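Local coordinates for mandelate racemase/muconate lactonizing protein (Thermobispora bispora, PDB 3VC5) that probably catalyses the magnesium-dependent dehydration of D-glucarate to 5-dehydro-4-deoxy-D-glucarate, as a member of the enolase superfamily, at residues A407-H410 and E411-E414; S122-K125 and T126-V130. One frame throughout, in Å; residues are numbered along the deposited sequence.

Interaction 1 (A407-H410 and E411-E414)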
loop_
_atom_site.group_PDB
_atom_site.type_symbol
_atom_site.label_atom_id
_atom_site.label_comp_id
_atom_site.label_asym_id
_atom_site.label_seq_id
_atom_site.Cartn_x
_atom_site.Cartn_y
_atom_site.Cartn_z
ATOM N N ALA A 407 -10.915 24.658 24.051
ATOM C CA ALA A 407 -10.628 25.193 25.388
ATOM C C ALA A 407 -11.522 24.582 26.477
ATOM O O ALA A 407 -11.049 24.243 27.551
ATOM C CB ALA A 407 -10.709 26.730 25.406
ATOM N N VAL A 408 -12.812 24.426 26.189
ATOM C CA VAL A 408 -13.744 23.803 27.148
ATOM C C VAL A 408 -13.256 22.376 27.482
ATOM O O VAL A 408 -13.208 21.965 28.644
ATOM C CB VAL A 408 -15.169 23.777 26.564
ATOM C CG1 VAL A 408 -16.103 22.845 27.369
ATOM C CG2 VAL A 408 -15.741 25.215 26.504
ATOM N N MET A 409 -12.892 21.612 26.454
ATOM C CA MET A 409 -12.515 20.220 26.726
ATOM C C MET A 409 -11.155 20.116 27.350
ATOM O O MET A 409 -10.894 19.176 28.088
ATOM C CB MET A 409 -12.562 19.340 25.487
ATOM C CG MET A 409 -13.948 19.048 24.979
ATOM S SD MET A 409 -13.831 17.636 23.860
ATOM C CE MET A 409 -15.511 17.699 23.199
ATOM N N HIS A 410 -10.274 21.071 27.056
ATOM C CA HIS A 410 -8.967 21.057 27.709
ATOM C C HIS A 410 -9.099 21.368 29.213
ATOM O O HIS A 410 -8.415 20.767 30.049
ATOM C CB HIS A 410 -7.988 22.039 27.056
ATOM C CG HIS A 410 -6.662 22.070 27.735
ATOM N ND1 HIS A 410 -5.789 20.997 27.748
ATOM C CD2 HIS A 410 -6.041 23.059 28.427
ATOM C CE1 HIS A 410 -4.700 21.324 28.420
ATOM N NE2 HIS A 410 -4.827 22.566 28.843
ATOM N N GLU A 411 -9.998 22.298 29.553
ATOM C CA GLU A 411 -10.229 22.622 30.944
ATOM C C GLU A 411 -10.796 21.382 31.653
ATOM O O GLU A 411 -10.418 21.091 32.792
ATOM C CB GLU A 411 -11.196 23.804 31.065
ATOM C CG GLU A 411 -11.311 24.409 32.500
ATOM C CD GLU A 411 -12.260 23.617 33.393
ATOM O OE1 GLU A 411 -13.202 22.966 32.842
ATOM O OE2 GLU A 411 -12.065 23.622 34.645
ATOM N N GLN A 412 -11.665 20.632 30.970
ATOM C CA GLN A 412 -12.202 19.406 31.559
ATOM C C GLN A 412 -11.058 18.428 31.836
ATOM O O GLN A 412 -11.011 17.808 32.888
ATOM C CB GLN A 412 -13.248 18.796 30.620
ATOM C CG GLN A 412 -14.538 19.627 30.629
ATOM C CD GLN A 412 -15.610 19.233 29.620
ATOM O OE1 GLN A 412 -16.710 19.809 29.659
ATOM N NE2 GLN A 412 -15.308 18.301 28.695
ATOM N N TYR A 413 -10.164 18.251 30.862
ATOM C CA TYR A 413 -8.983 17.401 31.077
ATOM C C TYR A 413 -8.227 17.809 32.332
ATOM O O TYR A 413 -7.853 16.957 33.154
ATOM C CB TYR A 413 -8.043 17.488 29.860
ATOM C CG TYR A 413 -6.757 16.733 30.074
ATOM C CD1 TYR A 413 -6.686 15.371 29.824
ATOM C CD2 TYR A 413 -5.627 17.389 30.554
ATOM C CE1 TYR A 413 -5.476 14.659 30.028
ATOM C CE2 TYR A 413 -4.428 16.704 30.772
ATOM C CZ TYR A 413 -4.368 15.343 30.514
ATOM O OH TYR A 413 -3.180 14.681 30.737
ATOM N N GLU A 414 -7.987 19.110 32.481
ATOM C CA GLU A 414 -7.191 19.584 33.616
ATOM C C GLU A 414 -7.750 19.094 34.953
ATOM O O GLU A 414 -6.983 18.695 35.829
ATOM C CB GLU A 414 -7.017 21.115 33.613
ATOM C CG GLU A 414 -6.049 21.617 32.530
ATOM C CD GLU A 414 -4.610 21.107 32.724
ATOM O OE1 GLU A 414 -3.984 21.427 33.756
ATOM O OE2 GLU A 414 -4.095 20.391 31.834
HETATM O O HOH W 1 -14.632 23.159 30.697
#

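Interaction 2 (S122-K125 and T126-V130)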
loop_
_atom_site.group_PDB
_atom_site.type_symbol
_atom_site.label_atom_id
_atom_site.label_comp_id
_atom_site.label_asym_id
_atom_site.label_seq_id
_atom_site.Cartn_x
_atom_site.Cartn_y
_atom_site.Cartn_z
ATOM N N SER A 122 4.079 -2.729 20.983
ATOM C CA SER A 122 5.340 -3.057 20.347
ATOM C C SER A 122 6.004 -1.757 19.944
ATOM O O SER A 122 5.388 -0.679 19.996
ATOM C CB SER A 122 5.128 -3.911 19.098
ATOM O OG SER A 122 4.292 -3.251 18.161
ATOM N N ARG A 123 7.245 -1.856 19.498
ATOM C CA ARG A 123 7.946 -0.666 19.026
ATOM C C ARG A 123 7.262 -0.041 17.824
ATOM O O ARG A 123 7.021 1.179 17.818
ATOM C CB ARG A 123 9.398 -0.973 18.664
ATOM C CG ARG A 123 10.153 0.259 18.156
ATOM C CD ARG A 123 10.622 1.155 19.302
ATOM N NE ARG A 123 11.953 0.787 19.799
ATOM C CZ ARG A 123 12.224 0.482 21.065
ATOM N NH1 ARG A 123 11.258 0.507 21.968
ATOM N NH2 ARG A 123 13.464 0.159 21.433
ATOM N N VAL A 124 6.946 -0.842 16.809
ATOM C CA VAL A 124 6.333 -0.280 15.603
ATOM C C VAL A 124 4.961 0.279 15.941
ATOM O O VAL A 124 4.615 1.342 15.476
ATOM C CB VAL A 124 6.270 -1.289 14.418
ATOM C CG1 VAL A 124 5.412 -0.766 13.280
ATOM C CG2 VAL A 124 7.693 -1.648 13.973
ATOM N N LYS A 125 4.155 -0.443 16.723
ATOM C CA LYS A 125 2.834 0.085 17.010
ATOM C C LYS A 125 2.938 1.399 17.785
ATOM O O LYS A 125 2.100 2.310 17.608
ATOM C CB LYS A 125 2.003 -0.963 17.791
ATOM C CG LYS A 125 0.508 -0.668 17.873
ATOM C CD LYS A 125 -0.198 -1.814 18.595
ATOM C CE LYS A 125 -1.544 -1.491 19.096
ATOM N NZ LYS A 125 -1.845 -2.180 20.398
ATOM N N THR A 126 3.931 1.514 18.670
ATOM C CA THR A 126 4.107 2.751 19.444
ATOM C C THR A 126 4.444 3.910 18.503
ATOM O O THR A 126 3.820 4.999 18.557
ATOM C CB THR A 126 5.212 2.582 20.495
ATOM O OG1 THR A 126 4.781 1.588 21.431
ATOM C CG2 THR A 126 5.460 3.905 21.245
ATOM N N VAL A 127 5.383 3.663 17.600
ATOM C CA VAL A 127 5.772 4.684 16.590
ATOM C C VAL A 127 4.563 5.043 15.716
ATOM O O VAL A 127 4.285 6.221 15.478
ATOM C CB VAL A 127 6.912 4.182 15.717
ATOM C CG1 VAL A 127 7.191 5.173 14.542
ATOM C CG2 VAL A 127 8.159 3.984 16.573
ATOM N N ASP A 128 3.804 4.024 15.287
ATOM C CA ASP A 128 2.688 4.272 14.397
ATOM C C ASP A 128 1.620 5.079 15.136
ATOM O O ASP A 128 0.955 5.942 14.539
ATOM C CB ASP A 128 2.062 2.946 13.955
ATOM C CG ASP A 128 2.855 2.271 12.835
ATOM O OD1 ASP A 128 3.773 2.926 12.257
ATOM O OD2 ASP A 128 2.508 1.133 12.447
ATOM N N ARG A 129 1.389 4.748 16.417
ATOM C CA ARG A 129 0.415 5.501 17.220
ATOM C C ARG A 129 0.805 6.983 17.349
ATOM O O ARG A 129 -0.045 7.900 17.218
ATOM C CB ARG A 129 0.211 4.878 18.619
ATOM C CG ARG A 129 -0.558 3.567 18.594
ATOM C CD ARG A 129 -0.367 2.756 19.886
ATOM N NE ARG A 129 -0.228 3.609 21.054
ATOM C CZ ARG A 129 -1.095 3.694 22.055
ATOM N NH1 ARG A 129 -0.829 4.506 23.079
ATOM N NH2 ARG A 129 -2.204 2.948 22.055
ATOM N N VAL A 130 2.094 7.240 17.558
ATOM C CA VAL A 130 2.549 8.619 17.711
ATOM C C VAL A 130 2.518 9.345 16.358
ATOM O O VAL A 130 2.013 10.468 16.234
ATOM C CB VAL A 130 3.919 8.692 18.377
ATOM C CG1 VAL A 130 4.417 10.153 18.417
ATOM C CG2 VAL A 130 3.809 8.096 19.802
HETATM O O HOH W 2 2.401 -0.144 21.397
#

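Interaction 1 (A407-H410 and E411-E414)
His410 and Glu414, one turn apart on helix 403-415, meet: CG of Glu414 lies over one face of the imidazole, 4.0 Å from His410 NE2, and Glu414 OE2 comes to 3.6 Å from His410 CE1. Ring and carboxylate planes are 36° apart. CG of His410 stands anti to the backbone N (chi1 178°), which turns the ring outward from the helix, where Glu414, bent at chi2 (-63°), reaches it; His410 ND1 is bonded to the carbonyl oxygen of Pro32 on strand 25-36. With an alanine in place of His410, the Pro32 carbonyl would probably lose its side-chain donor and the Glu414 CG the ring face it lies over. On the next flank Gln412 runs extended beside Val408, its OE1 3.9 Å from Val408 CG1; its NE2 passes Met409 CG at 4.0 Å and bonds to Ala34 O. Val408 O takes the backbone N-H of Gln412 (3.1 Å) and a water that also donates to Glu411 OE1, at 2.6 Å; that carboxylate forms a salt bridge with Arg415. Buried Met409 and Tyr413 face strand 25-36. Side-chain nitrogens of His410 and Gln412 thus bond to strand carbonyls, whereas water and Arg415 serve the carboxylate of exposed Glu411.

Interaction 2 (S122-K125 and T126-V130)
Thr126 grips the carbonyl oxygen of Ser122 twice, through its hydroxyl, with OG1 2.8 Å from Ser122 O, and through its backbone N. The two donors arrive from opposite faces of the carbonyl plane. OG1 sits beside its own backbone N (chi1 -64°), which lets both reach back to the same oxygen. Water 2 ties this pair further, donating to Thr126 OG1 at 2.9 Å and accepting from Ser122 N. Two residues on, Val124 and Asp128 run alongside each other in the same direction, with Val124 CG1 3.6 Å from Asp128 OD2. The aliphatic parts of Lys125 and Arg129 pass at a slant, Lys125 CG 4.1 Å from Arg129 CD. Arg129 CG also presses on Lys125 O, at 3.1 Å, the oxygen that accepts Arg129 N. Ser122 is the N-cap of helix 123-146, in the N-terminal domain of the mandelate racemase/muconate lactonizing enzyme family: its OG accepts from Lys125 N at 3.2 Å, 158° at the hydrogen. Farther out, the Lys125 ammonium is bonded to the carbonyls of Thr118 and Ser120 and makes a cation-pi contact with Tyr314, while NZ stays 5.4 Å from Arg129 NH2. Asp128 splits its carboxylate between Tyr99 OH on helix 95-106, at OD1, and a salt bridge to Arg320 on helix 318-330, at OD2. Thr126 OG1 also accepts from the backbone N of Val111 in a loop, and Val127 packs on Tyr99 and Val106 of helix 95-106.

Interactions 1 and 2 are both single-turn contacts within helices, their centres 27 Å apart and their nearest atoms about 13 Å apart. Helix 123-146 comes first in the chain; helix 403-415 follows much later, after the strands and helices of the barrel. Interaction 2 lies nearer the catalytic centre: the Lys125 side chain is about 9 Å from that of His338, the predicted proton acceptor, and about 9 Å from that of Asn287, a magnesium-binding residue, though no metal is bound to this chain in the model. The centre of interaction 1 lies about 22 Å from the centre of the chain; remote from these sites, it fastens a late helix onto strands 25-36 and 50-60.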